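Local structure of acetyltransferase (Sinorhizobium meliloti, 4JXR) at residues 30-35 with 155-160; 7-12 with 44-49; 65-70 with 93-98; 73-76 with 80-83. The protein probably transfers the acetyl group of acetyl-CoA to an acceptor amine, as a GNAT-family acetyltransferase of the phosphinothricin acetyltransferase type. All coordinates share one frame; numbering follows the deposited sequence.

Interaction 1 (30-35 with 155-160); sequences ATYEET and RWLDTA
With CG anti to the carbonyl carbon (chi1 -75°), the Tyr32 side chain leaves its loop and drives its phenol end against the strand, where Thr159 points back to meet it with OG1 likewise anti to its own carbonyl carbon (chi1 -50°). The two hydroxyls meet in a hydrogen bond of 2.8 Å between Tyr32 OH and Thr159 OG1; either may be the donor. Thr159 OG1 lies at the edge of the tyrosine ring, near its plane. Asp158 O comes within 3.2 Å of Tyr32 OH, but at an angle too poor for a bond. Leu157 runs antiparallel alongside the ring, its CD1 resting obliquely 3.7 Å from Tyr32 CE1, while its CB touches the phenol oxygen. Strand 155-165 lies in the half of the GNAT sheet beyond the parallel strands 84-91 and 119-125, which in this family typically splay apart; the loop between helices 14-27 and 39-51 touches this strand through the Tyr32 side chain. Both buried hydroxyls have further partners: Tyr32 OH bonds to Gly126 N and Thr159 OG1 to Thr149 OG1. An ST turn spans the tyrosine: Thr31 OG1 accepts from Glu33 N at 3.1 Å. Tyr81 of the second subunit packs edge-to-face with the Tyr32 ring and also touches Thr159.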
loop_
_atom_site.group_PDB
_atom_site.type_symbol
_atom_site.label_atom_id
_atom_site.label_comp_id
_atom_site.label_asym_id
_atom_site.label_seq_id
_atom_site.Cartn_x
_atom_site.Cartn_y
_atom_site.Cartn_z
ATOM N N ALA A 30 -15.379 -2.502 3.156
ATOM C CA ALA A 30 -14.609 -2.394 1.909
ATOM C C ALA A 30 -13.612 -1.278 1.969
ATOM O O ALA A 30 -12.600 -1.372 1.314
ATOM C CB ALA A 30 -15.529 -2.229 0.712
ATOM N N THR A 31 -13.951 -0.196 2.661
ATOM C CA THR A 31 -13.021 0.885 2.854
ATOM C C THR A 31 -12.675 0.988 4.335
ATOM O O THR A 31 -13.539 0.856 5.205
ATOM C CB THR A 31 -13.550 2.236 2.331
ATOM O OG1 THR A 31 -12.642 3.260 2.744
ATOM C CG2 THR A 31 -14.943 2.531 2.858
ATOM N N TYR A 32 -11.401 1.215 4.600
ATOM C CA TYR A 32 -10.898 1.362 5.955
ATOM C C TYR A 32 -10.879 2.825 6.383
ATOM O O TYR A 32 -10.468 3.148 7.494
ATOM C CB TYR A 32 -9.501 0.757 6.060
ATOM C CG TYR A 32 -9.502 -0.762 6.081
ATOM C CD1 TYR A 32 -10.676 -1.491 5.905
ATOM C CD2 TYR A 32 -8.328 -1.459 6.279
ATOM C CE1 TYR A 32 -10.668 -2.875 5.921
ATOM C CE2 TYR A 32 -8.307 -2.842 6.289
ATOM C CZ TYR A 32 -9.479 -3.545 6.108
ATOM O OH TYR A 32 -9.470 -4.921 6.106
ATOM N N GLU A 33 -11.339 3.698 5.492
ATOM C CA GLU A 33 -11.681 5.108 5.999
ATOM C C GLU A 33 -12.941 5.165 7.027
ATOM O O GLU A 33 -13.768 4.282 6.909
ATOM C CB GLU A 33 -12.007 5.952 4.766
ATOM C CG GLU A 33 -11.823 7.440 4.888
ATOM C CD GLU A 33 -11.352 8.085 3.590
ATOM O OE1 GLU A 33 -11.581 7.546 2.481
ATOM O OE2 GLU A 33 -10.755 9.153 3.694
ATOM N N GLU A 34 -12.835 5.989 8.061
ATOM C CA GLU A 34 -13.816 6.040 9.134
ATOM C C GLU A 34 -14.763 7.231 8.958
ATOM O O GLU A 34 -15.945 7.114 9.223
ATOM C CB GLU A 34 -13.095 6.131 10.480
ATOM C CG GLU A 34 -13.923 6.691 11.631
ATOM C CD GLU A 34 -13.163 6.805 12.948
ATOM O OE1 GLU A 34 -12.271 7.657 13.064
ATOM O OE2 GLU A 34 -13.488 6.042 13.876
ATOM N N THR A 35 -14.209 8.362 8.536
ATOM C CA THR A 35 -14.979 9.599 8.397
ATOM C C THR A 35 -15.280 9.816 6.934
ATOM O O THR A 35 -14.346 9.889 6.137
ATOM C CB THR A 35 -14.209 10.787 8.996
ATOM O OG1 THR A 35 -13.948 10.502 10.391
ATOM C CG2 THR A 35 -15.015 12.062 8.870
ATOM N N ARG A 155 -14.196 -4.544 15.520
ATOM C CA ARG A 155 -13.757 -5.875 15.111
ATOM C C ARG A 155 -12.397 -5.816 14.411
ATOM O O ARG A 155 -12.142 -4.914 13.601
ATOM C CB ARG A 155 -14.767 -6.468 14.095
ATOM C CG ARG A 155 -16.204 -6.549 14.602
ATOM C CD ARG A 155 -17.107 -7.413 13.720
ATOM N NE ARG A 155 -16.676 -7.538 12.332
ATOM C CZ ARG A 155 -17.076 -6.742 11.346
ATOM N NH1 ARG A 155 -16.635 -6.943 10.105
ATOM N NH2 ARG A 155 -17.915 -5.743 11.596
ATOM N N TRP A 156 -11.588 -6.826 14.644
ATOM C CA TRP A 156 -10.399 -7.069 13.818
ATOM C C TRP A 156 -10.831 -7.587 12.461
ATOM O O TRP A 156 -11.665 -8.488 12.360
ATOM C CB TRP A 156 -9.439 -8.059 14.492
ATOM C CG TRP A 156 -8.737 -7.521 15.685
ATOM C CD1 TRP A 156 -8.926 -7.892 17.017
ATOM C CD2 TRP A 156 -7.759 -6.491 15.703
ATOM N NE1 TRP A 156 -8.107 -7.168 17.826
ATOM C CE2 TRP A 156 -7.381 -6.291 17.047
ATOM C CE3 TRP A 156 -7.186 -5.669 14.699
ATOM C CZ2 TRP A 156 -6.458 -5.355 17.425
ATOM C CZ3 TRP A 156 -6.277 -4.731 15.070
ATOM C CH2 TRP A 156 -5.911 -4.579 16.435
ATOM N N LEU A 157 -10.231 -7.060 11.404
ATOM C CA LEU A 157 -10.538 -7.362 10.038
ATOM C C LEU A 157 -9.333 -7.904 9.331
ATOM O O LEU A 157 -8.225 -7.398 9.484
ATOM C CB LEU A 157 -10.945 -6.072 9.313
ATOM C CG LEU A 157 -12.144 -5.307 9.871
ATOM C CD1 LEU A 157 -12.378 -4.068 9.034
ATOM C CD2 LEU A 157 -13.386 -6.122 9.881
ATOM N N ASP A 158 -9.552 -8.917 8.516
ATOM C CA ASP A 158 -8.545 -9.425 7.584
ATOM C C ASP A 158 -8.601 -8.607 6.292
ATOM O O ASP A 158 -9.662 -8.088 5.924
ATOM C CB ASP A 158 -8.783 -10.886 7.299
ATOM C CG ASP A 158 -8.728 -11.782 8.529
ATOM O OD1 ASP A 158 -8.134 -11.427 9.544
ATOM O OD2 ASP A 158 -9.296 -12.905 8.410
ATOM N N THR A 159 -7.476 -8.561 5.595
ATOM C CA THR A 159 -7.395 -7.846 4.335
ATOM C C THR A 159 -6.868 -8.810 3.271
ATOM O O THR A 159 -5.777 -9.323 3.429
ATOM C CB THR A 159 -6.495 -6.609 4.455
ATOM O OG1 THR A 159 -6.902 -5.834 5.598
ATOM C CG2 THR A 159 -6.598 -5.747 3.228
ATOM N N ALA A 160 -7.656 -9.087 2.246
ATOM C CA ALA A 160 -7.261 -10.054 1.220
ATOM C C ALA A 160 -6.601 -9.339 0.058
ATOM O O ALA A 160 -6.995 -8.250 -0.317
ATOM C CB ALA A 160 -8.446 -10.832 0.717
#

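Interaction 2 (7-12 with 44-49); sequences RDAVAA and LRFSTI
Phe46 meets Ala9 at the rim of its ring: CE1 lies 4.0 Å from Ala9 CB and 3.9 Å from Ala9 O, with the carbonyl oxygen at the edge and near the ring plane. This is the closer-packed half of the contact, and Ala9 is its buried member. The ring gets there because CG stands anti to the backbone N (chi1 164°), which throws the side chain away from helix 39-51 toward the turn that follows strand 5-8. The other half is looser. CZ passes obliquely beside the peptide joining Val10 to Ala11, 4.1 Å from Val10 C and 4.2 Å from Ala11 N, and both of these residues are exposed to solvent. No hydrogen bond crosses between the segments; the contact is van der Waals packing of one ring against a backbone and a methyl group. Polar bonds run within each segment. Arg7 NH1 gives a 3.0 Å hydrogen bond to Asp8 O, which lies close to the guanidinium plane; the same nitrogen forms a salt bridge with Asp13. In the helix, Leu44 O accepts twice, from Thr48 N and from Thr48 OG1, the hydroxyl approaching from above the carbonyl plane. Away from the acetyl-CoA site, the contact joins the turn after the outermost strand 5-8 of the GNAT sheet to helix 39-51: Ala9 pairs by its backbone with Tyr56 of strand 56-60, Phe46 stacks edge-to-face on the Tyr56 ring, and Leu14 of helix 14-27 also packs against Phe46.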
loop_
_atom_site.group_PDB
_atom_site.type_symbol
_atom_site.label_atom_id
_atom_site.label_comp_id
_atom_site.label_asym_id
_atom_site.label_seq_id
_atom_site.Cartn_x
_atom_site.Cartn_y
_atom_site.Cartn_z
ATOM N N ARG A 7 -20.452 4.565 -18.115
ATOM C CA ARG A 7 -19.786 5.598 -18.848
ATOM C C ARG A 7 -18.691 6.191 -17.949
ATOM O O ARG A 7 -18.692 5.973 -16.730
ATOM C CB ARG A 7 -20.767 6.704 -19.332
ATOM C CG ARG A 7 -21.481 7.416 -18.189
ATOM C CD ARG A 7 -22.076 8.735 -18.637
ATOM N NE ARG A 7 -22.912 9.375 -17.636
ATOM C CZ ARG A 7 -22.453 9.965 -16.530
ATOM N NH1 ARG A 7 -21.150 10.154 -16.325
ATOM N NH2 ARG A 7 -23.298 10.453 -15.643
ATOM N N ASP A 8 -17.810 6.992 -18.523
ATOM C CA ASP A 8 -16.821 7.617 -17.733
ATOM C C ASP A 8 -17.423 8.636 -16.794
ATOM O O ASP A 8 -18.398 9.352 -17.146
ATOM C CB ASP A 8 -15.718 8.254 -18.587
ATOM C CG ASP A 8 -14.692 7.218 -19.031
ATOM O OD1 ASP A 8 -15.047 6.047 -19.124
ATOM O OD2 ASP A 8 -13.538 7.613 -19.241
ATOM N N ALA A 9 -16.863 8.764 -15.607
ATOM C CA ALA A 9 -17.298 9.755 -14.656
ATOM C C ALA A 9 -16.917 11.148 -15.108
ATOM O O ALA A 9 -15.858 11.359 -15.688
ATOM C CB ALA A 9 -16.621 9.466 -13.313
ATOM N N VAL A 10 -17.743 12.123 -14.738
ATOM C CA VAL A 10 -17.474 13.535 -14.969
ATOM C C VAL A 10 -17.682 14.254 -13.668
ATOM O O VAL A 10 -18.289 13.746 -12.700
ATOM C CB VAL A 10 -18.361 14.114 -16.119
ATOM C CG1 VAL A 10 -18.000 13.431 -17.434
ATOM C CG2 VAL A 10 -19.807 13.992 -15.795
ATOM N N ALA A 11 -17.302 15.539 -13.642
ATOM C CA ALA A 11 -17.455 16.328 -12.428
ATOM C C ALA A 11 -18.849 16.348 -11.874
ATOM O O ALA A 11 -19.061 16.343 -10.670
ATOM C CB ALA A 11 -16.922 17.749 -12.640
ATOM N N ALA A 12 -19.865 16.369 -12.768
ATOM C CA ALA A 12 -21.253 16.380 -12.361
ATOM C C ALA A 12 -21.702 15.130 -11.641
ATOM O O ALA A 12 -22.760 15.152 -11.037
ATOM C CB ALA A 12 -22.157 16.620 -13.565
ATOM N N LEU A 44 -11.186 16.284 -5.357
ATOM C CA LEU A 44 -9.743 16.341 -5.470
ATOM C C LEU A 44 -9.176 14.959 -5.804
ATOM O O LEU A 44 -8.322 14.817 -6.669
ATOM C CB LEU A 44 -9.110 16.885 -4.208
ATOM C CG LEU A 44 -7.595 16.890 -4.152
ATOM C CD1 LEU A 44 -7.023 17.653 -5.313
ATOM C CD2 LEU A 44 -7.087 17.477 -2.866
ATOM N N ARG A 45 -9.684 13.929 -5.133
ATOM C CA ARG A 45 -9.244 12.566 -5.443
ATOM C C ARG A 45 -9.531 12.210 -6.900
ATOM O O ARG A 45 -8.680 11.643 -7.579
ATOM C CB ARG A 45 -9.889 11.564 -4.490
ATOM C CG ARG A 45 -9.474 11.760 -3.040
ATOM C CD ARG A 45 -10.175 10.793 -2.104
ATOM N NE ARG A 45 -9.915 11.099 -0.707
ATOM C CZ ARG A 45 -10.313 10.341 0.315
ATOM N NH1 ARG A 45 -10.982 9.222 0.097
ATOM N NH2 ARG A 45 -10.041 10.708 1.558
ATOM N N PHE A 46 -10.726 12.535 -7.378
ATOM C CA PHE A 46 -11.096 12.300 -8.755
ATOM C C PHE A 46 -10.159 13.026 -9.705
ATOM O O PHE A 46 -9.720 12.465 -10.704
ATOM C CB PHE A 46 -12.544 12.775 -8.971
ATOM C CG PHE A 46 -12.948 12.956 -10.393
ATOM C CD1 PHE A 46 -13.431 11.927 -11.178
ATOM C CD2 PHE A 46 -12.882 14.235 -10.954
ATOM C CE1 PHE A 46 -13.811 12.142 -12.488
ATOM C CE2 PHE A 46 -13.248 14.442 -12.258
ATOM C CZ PHE A 46 -13.740 13.412 -13.015
ATOM N N SER A 47 -9.858 14.288 -9.417
ATOM C CA SER A 47 -8.954 15.109 -10.231
ATOM C C SER A 47 -7.587 14.436 -10.333
ATOM O O SER A 47 -6.958 14.392 -11.393
ATOM C CB SER A 47 -8.891 16.543 -9.607
ATOM O OG SER A 47 -7.967 17.361 -10.292
ATOM N N THR A 48 -7.103 13.936 -9.216
ATOM C CA THR A 48 -5.796 13.336 -9.170
ATOM C C THR A 48 -5.736 12.018 -9.960
ATOM O O THR A 48 -4.811 11.767 -10.738
ATOM C CB THR A 48 -5.361 13.128 -7.709
ATOM O OG1 THR A 48 -5.383 14.395 -7.031
ATOM C CG2 THR A 48 -3.986 12.506 -7.605
ATOM N N ILE A 49 -6.712 11.155 -9.722
ATOM C CA ILE A 49 -6.763 9.854 -10.377
ATOM C C ILE A 49 -6.840 10.061 -11.882
ATOM O O ILE A 49 -6.074 9.464 -12.655
ATOM C CB ILE A 49 -7.945 9.045 -9.840
ATOM C CG1 ILE A 49 -7.731 8.665 -8.400
ATOM C CG2 ILE A 49 -8.227 7.825 -10.705
ATOM C CD1 ILE A 49 -9.000 8.301 -7.638
#

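Interaction 3 (65-70 with 93-98); sequences AVIGYA and PEARGK
Ile67 meets Ala95 from within a classic beta bulge, in which Ile67 and Gly68 both face Ala59 of the adjoining strand. The closest approach is made by the bulged backbone: Ile67 O lies 3.4 Å from Ala95 CB, while its hydrogen bond from a side chain comes from Ser92 OG. The isoleucine side chain completes the cover, with CB, CG1 and CD1 all near that methyl and CD1 at 4.0 Å from Ala95 CB. Its CG1 sits between the backbone N and the carbonyl carbon (chi1 59°), and CG2, anti to the carbonyl carbon, is turned to Glu94 instead. There the side chains cross at about a right angle; in one of its two modelled conformers Glu94 brings OE2 to 3.8 Å from Ile67 CG2, a doubtful contact at the exposed margin, whereas Ile67 and Ala95 are buried. No hydrogen bond joins the segments. Within 93-98, Lys98 NZ gives a hydrogen bond of 2.7 Å to Glu94 O, nearly along the C=O axis, and Arg96 N bonds to Pro93 O. Pro93 CA sits 3.7 Å above the Arg96 guanidinium plane, over its centre. Arg96 to Gly101 matches the pyrophosphate-binding loop of GNAT enzymes. Gly97 and Gly101 belong to this protein's acetyl-CoA site; in this chain, without the cofactor, Gly97 N bonds a citrate anion. The 3-10 turn 93-95 leads from strand 84-91 toward helix 100-115, whose Ile100 packs on both Ile67 and Ala95, while Ile67 pairs by its backbone with Ser92 and with Ala59 of strand 56-60.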
loop_
_atom_site.group_PDB
_atom_site.type_symbol
_atom_site.label_atom_id
_atom_site.label_comp_id
_atom_site.label_asym_id
_atom_site.label_seq_id
_atom_site.Cartn_x
_atom_site.Cartn_y
_atom_site.Cartn_z
ATOM N N ALA A 65 -29.307 7.936 -13.460
ATOM C CA ALA A 65 -28.726 8.296 -12.177
ATOM C C ALA A 65 -27.535 7.361 -11.866
ATOM O O ALA A 65 -27.587 6.167 -12.140
ATOM C CB ALA A 65 -29.721 8.147 -11.036
ATOM N N VAL A 66 -26.503 7.927 -11.244
ATOM C CA VAL A 66 -25.332 7.133 -10.848
ATOM C C VAL A 66 -25.680 6.265 -9.674
ATOM O O VAL A 66 -26.105 6.769 -8.635
ATOM C CB VAL A 66 -24.187 8.086 -10.493
ATOM C CG1 VAL A 66 -23.045 7.338 -9.843
ATOM C CG2 VAL A 66 -23.717 8.829 -11.744
ATOM N N ILE A 67 -25.464 4.951 -9.814
ATOM C CA ILE A 67 -25.748 3.980 -8.759
ATOM C C ILE A 67 -24.531 3.180 -8.315
ATOM O O ILE A 67 -24.617 2.384 -7.411
ATOM C CB ILE A 67 -26.923 3.053 -9.155
ATOM C CG1 ILE A 67 -26.618 2.305 -10.440
ATOM C CG2 ILE A 67 -28.211 3.894 -9.275
ATOM C CD1 ILE A 67 -27.608 1.246 -10.798
ATOM N N GLY A 68 -23.385 3.401 -8.959
ATOM C CA GLY A 68 -22.140 2.790 -8.561
ATOM C C GLY A 68 -21.020 3.462 -9.300
ATOM O O GLY A 68 -21.247 4.167 -10.270
ATOM N N TYR A 69 -19.773 3.207 -8.847
ATOM C CA TYR A 69 -18.618 3.775 -9.547
ATOM C C TYR A 69 -17.428 2.871 -9.307
ATOM O O TYR A 69 -17.423 2.032 -8.402
ATOM C CB TYR A 69 -18.343 5.218 -9.129
ATOM C CG TYR A 69 -17.783 5.388 -7.736
ATOM C CD1 TYR A 69 -18.625 5.495 -6.617
ATOM C CD2 TYR A 69 -16.445 5.457 -7.503
ATOM C CE1 TYR A 69 -18.124 5.643 -5.373
ATOM C CE2 TYR A 69 -15.940 5.596 -6.258
ATOM C CZ TYR A 69 -16.764 5.712 -5.165
ATOM O OH TYR A 69 -16.305 5.857 -3.884
ATOM N N ALA A 70 -16.414 3.068 -10.129
ATOM C CA ALA A 70 -15.187 2.292 -10.002
ATOM C C ALA A 70 -14.050 3.064 -10.630
ATOM O O ALA A 70 -14.254 3.826 -11.577
ATOM C CB ALA A 70 -15.323 0.950 -10.684
ATOM N N PRO A 93 -26.473 0.303 -2.345
ATOM C CA PRO A 93 -27.206 -0.919 -1.994
ATOM C C PRO A 93 -28.135 -1.383 -3.098
ATOM O O PRO A 93 -28.202 -2.604 -3.350
ATOM C CB PRO A 93 -27.960 -0.501 -0.746
ATOM C CG PRO A 93 -26.990 0.446 -0.077
ATOM C CD PRO A 93 -26.454 1.260 -1.227
ATOM N N GLU A 94 -28.797 -0.457 -3.786
ATOM C CA GLU A 94 -29.783 -0.813 -4.796
ATOM C C GLU A 94 -29.175 -1.368 -6.067
ATOM O O GLU A 94 -29.893 -1.986 -6.866
ATOM C CB GLU A 94 -30.647 0.405 -5.154
ATOM C CG GLU A 94 -29.898 1.460 -5.972
ATOM C CD GLU A 94 -30.801 2.306 -6.858
ATOM O OE1 GLU A 94 -31.176 3.422 -6.431
ATOM O OE2 GLU A 94 -31.115 1.860 -7.985
ATOM N N ALA A 95 -27.858 -1.175 -6.228
ATOM C CA ALA A 95 -27.145 -1.655 -7.395
ATOM C C ALA A 95 -26.582 -3.059 -7.206
ATOM O O ALA A 95 -25.944 -3.561 -8.112
ATOM C CB ALA A 95 -25.987 -0.716 -7.744
ATOM N N ARG A 96 -26.692 -3.643 -6.015
ATOM C CA ARG A 96 -26.065 -4.932 -5.739
ATOM C C ARG A 96 -26.937 -6.055 -6.275
ATOM O O ARG A 96 -28.176 -5.921 -6.336
ATOM C CB ARG A 96 -25.768 -5.031 -4.252
ATOM C CG ARG A 96 -24.767 -3.986 -3.759
ATOM C CD ARG A 96 -24.514 -3.864 -2.267
ATOM N NE ARG A 96 -23.867 -2.554 -1.958
ATOM C CZ ARG A 96 -23.839 -1.977 -0.754
ATOM N NH1 ARG A 96 -24.387 -2.585 0.298
ATOM N NH2 ARG A 96 -23.291 -0.813 -0.563
ATOM N N GLY A 97 -26.329 -7.164 -6.667
ATOM C CA GLY A 97 -27.091 -8.329 -7.132
ATOM C C GLY A 97 -27.643 -8.279 -8.537
ATOM O O GLY A 97 -28.605 -8.973 -8.888
ATOM N N LYS A 98 -27.061 -7.388 -9.333
ATOM C CA LYS A 98 -27.514 -7.124 -10.657
ATOM C C LYS A 98 -26.431 -7.232 -11.720
ATOM O O LYS A 98 -26.619 -6.790 -12.832
ATOM C CB LYS A 98 -28.121 -5.708 -10.713
ATOM C CG LYS A 98 -29.327 -5.567 -9.789
ATOM C CD LYS A 98 -29.945 -4.190 -9.792
ATOM C CE LYS A 98 -31.156 -4.135 -8.855
ATOM N NZ LYS A 98 -31.703 -2.749 -8.722
#

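Interaction 4 (73-76 with 80-83); sequences SAFR and AYRF
Arg76 and Tyr81 are the facing residues of a tight connection in which the chain runs out of strand 66-74, turns, and comes back through a short 3-10 segment; their CA atoms stand 6.6 Å apart. The Arg76 carbonyl oxygen rests against the Tyr81 side chain, Arg76 O to Tyr81 CB 3.5 Å, and no direct hydrogen bond crosses. Phe75 and Arg76 both pack on the same side of the Tyr81 ring, Phe75 over its face and Arg76 obliquely. Phe75, its CG anti to the backbone N (chi1 170°), makes a T-shaped stack, turning its edge to the Tyr81 face with centroids 5.4 Å apart and planes at 76°. Its CD2 is set over the rim of the tyrosine ring, 4.0 Å from Tyr81 CE1, and the phenol oxygen in turn lies at the edge of the Phe75 ring. These residues belong to the connection between strands 66-74 and 84-91, an antiparallel pair in the middle of the GNAT sheet. Arg76 runs alongside Tyr81 in the same direction, extended from CG to NE, with CB 3.7 Å from Tyr81 CD2. The guanidinium and ring planes stand nearly perpendicular, and one water joins the two ends, accepting from Arg76 NH1 at 2.9 Å and bonded to Tyr81 OH at 2.7 Å; it lies in the plane of both groups. Across the dimer interface, Phe161 of the second subunit packs on Phe75, and Arg76 NH2 forms a salt bridge with Glu86 of that subunit.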
loop_
_atom_site.group_PDB
_atom_site.type_symbol
_atom_site.label_atom_id
_atom_site.label_comp_id
_atom_site.label_asym_id
_atom_site.label_seq_id
_atom_site.Cartn_x
_atom_site.Cartn_y
_atom_site.Cartn_z
ATOM N N SER A 73 -6.292 2.948 -9.902
ATOM C CA SER A 73 -5.295 3.905 -9.508
ATOM C C SER A 73 -4.028 3.144 -9.121
ATOM O O SER A 73 -3.944 1.920 -9.249
ATOM C CB SER A 73 -5.797 4.744 -8.356
ATOM O OG SER A 73 -4.900 5.840 -8.145
ATOM N N ALA A 74 -2.998 3.860 -8.675
ATOM C CA ALA A 74 -1.780 3.183 -8.244
ATOM C C ALA A 74 -2.046 2.339 -7.016
ATOM O O ALA A 74 -2.789 2.738 -6.116
ATOM C CB ALA A 74 -0.724 4.192 -7.905
ATOM N N PHE A 75 -1.339 1.218 -6.922
ATOM C CA PHE A 75 -1.194 0.526 -5.644
ATOM C C PHE A 75 -0.324 1.395 -4.706
ATOM O O PHE A 75 -0.709 1.694 -3.587
ATOM C CB PHE A 75 -0.517 -0.821 -5.911
ATOM C CG PHE A 75 -0.105 -1.523 -4.655
ATOM C CD1 PHE A 75 -1.023 -2.000 -3.778
ATOM C CD2 PHE A 75 1.215 -1.714 -4.339
ATOM C CE1 PHE A 75 -0.651 -2.609 -2.585
ATOM C CE2 PHE A 75 1.609 -2.313 -3.159
ATOM C CZ PHE A 75 0.679 -2.746 -2.263
ATOM N N ARG A 76 0.835 1.800 -5.187
ATOM C CA ARG A 76 1.712 2.787 -4.608
ATOM C C ARG A 76 2.311 3.573 -5.770
ATOM O O ARG A 76 2.599 3.017 -6.798
ATOM C CB ARG A 76 2.847 2.168 -3.771
ATOM C CG ARG A 76 2.376 1.517 -2.519
ATOM C CD ARG A 76 3.413 0.848 -1.598
ATOM N NE ARG A 76 2.809 0.617 -0.288
ATOM C CZ ARG A 76 3.444 0.113 0.776
ATOM N NH1 ARG A 76 4.670 -0.369 0.678
ATOM N NH2 ARG A 76 2.827 0.060 1.924
ATOM N N ALA A 80 8.745 2.071 -9.847
ATOM C CA ALA A 80 8.771 0.701 -10.311
ATOM C C ALA A 80 7.412 0.040 -10.337
ATOM O O ALA A 80 7.268 -0.974 -10.972
ATOM C CB ALA A 80 9.783 -0.115 -9.564
ATOM N N TYR A 81 6.421 0.595 -9.619
ATOM C CA TYR A 81 5.061 0.100 -9.626
ATOM C C TYR A 81 4.203 0.641 -10.760
ATOM O O TYR A 81 3.010 0.401 -10.807
ATOM C CB TYR A 81 4.348 0.418 -8.312
ATOM C CG TYR A 81 4.768 -0.337 -7.088
ATOM C CD1 TYR A 81 4.627 -1.720 -7.004
ATOM C CD2 TYR A 81 5.199 0.326 -5.951
ATOM C CE1 TYR A 81 4.836 -2.386 -5.788
ATOM C CE2 TYR A 81 5.455 -0.348 -4.733
ATOM C CZ TYR A 81 5.291 -1.689 -4.692
ATOM O OH TYR A 81 5.509 -2.376 -3.497
ATOM N N ARG A 82 4.788 1.390 -11.719
ATOM C CA ARG A 82 3.938 2.111 -12.667
ATOM C C ARG A 82 3.092 1.222 -13.567
ATOM O O ARG A 82 2.063 1.700 -14.071
ATOM C CB ARG A 82 4.768 3.098 -13.495
ATOM C CG ARG A 82 5.811 2.466 -14.409
ATOM C CD ARG A 82 6.815 3.528 -14.842
ATOM N NE ARG A 82 7.878 3.040 -15.717
ATOM C CZ ARG A 82 8.950 2.369 -15.314
ATOM N NH1 ARG A 82 9.127 2.082 -14.040
ATOM N NH2 ARG A 82 9.872 2.007 -16.206
ATOM N N PHE A 83 3.470 -0.016 -13.787
ATOM C CA PHE A 83 2.688 -0.943 -14.611
ATOM C C PHE A 83 1.657 -1.723 -13.813
ATOM O O PHE A 83 0.956 -2.572 -14.380
ATOM C CB PHE A 83 3.608 -1.917 -15.366
ATOM C CG PHE A 83 4.585 -1.180 -16.237
ATOM C CD1 PHE A 83 4.203 -0.602 -17.410
ATOM C CD2 PHE A 83 5.903 -1.025 -15.823
ATOM C CE1 PHE A 83 5.133 0.155 -18.154
ATOM C CE2 PHE A 83 6.808 -0.277 -16.567
ATOM C CZ PHE A 83 6.419 0.286 -17.712
HETATM O O HOH W 1 6.502 -0.789 -1.504
#

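In the fold
All four contacts reach one mixed sheet. Interactions 1, 3 and 4 are largely buried, whereas interaction 2 is partly open at the sheet's edge. Interactions 3 and 4 share strand 66-74 but lie at its two ends, about 27 Å apart between centres: one is aliphatic and beside the cofactor loop, the other aromatic and water-bridged. Interactions 1 and 4 both lie against the second subunit. A direct hydrogen bond crosses between the segments in interaction 1 alone. In the modelled conformers, a Glu33–Arg45 salt bridge connects interactions 1 and 2, and Ile49 of interaction 2 packs on Ser73 of interaction 4.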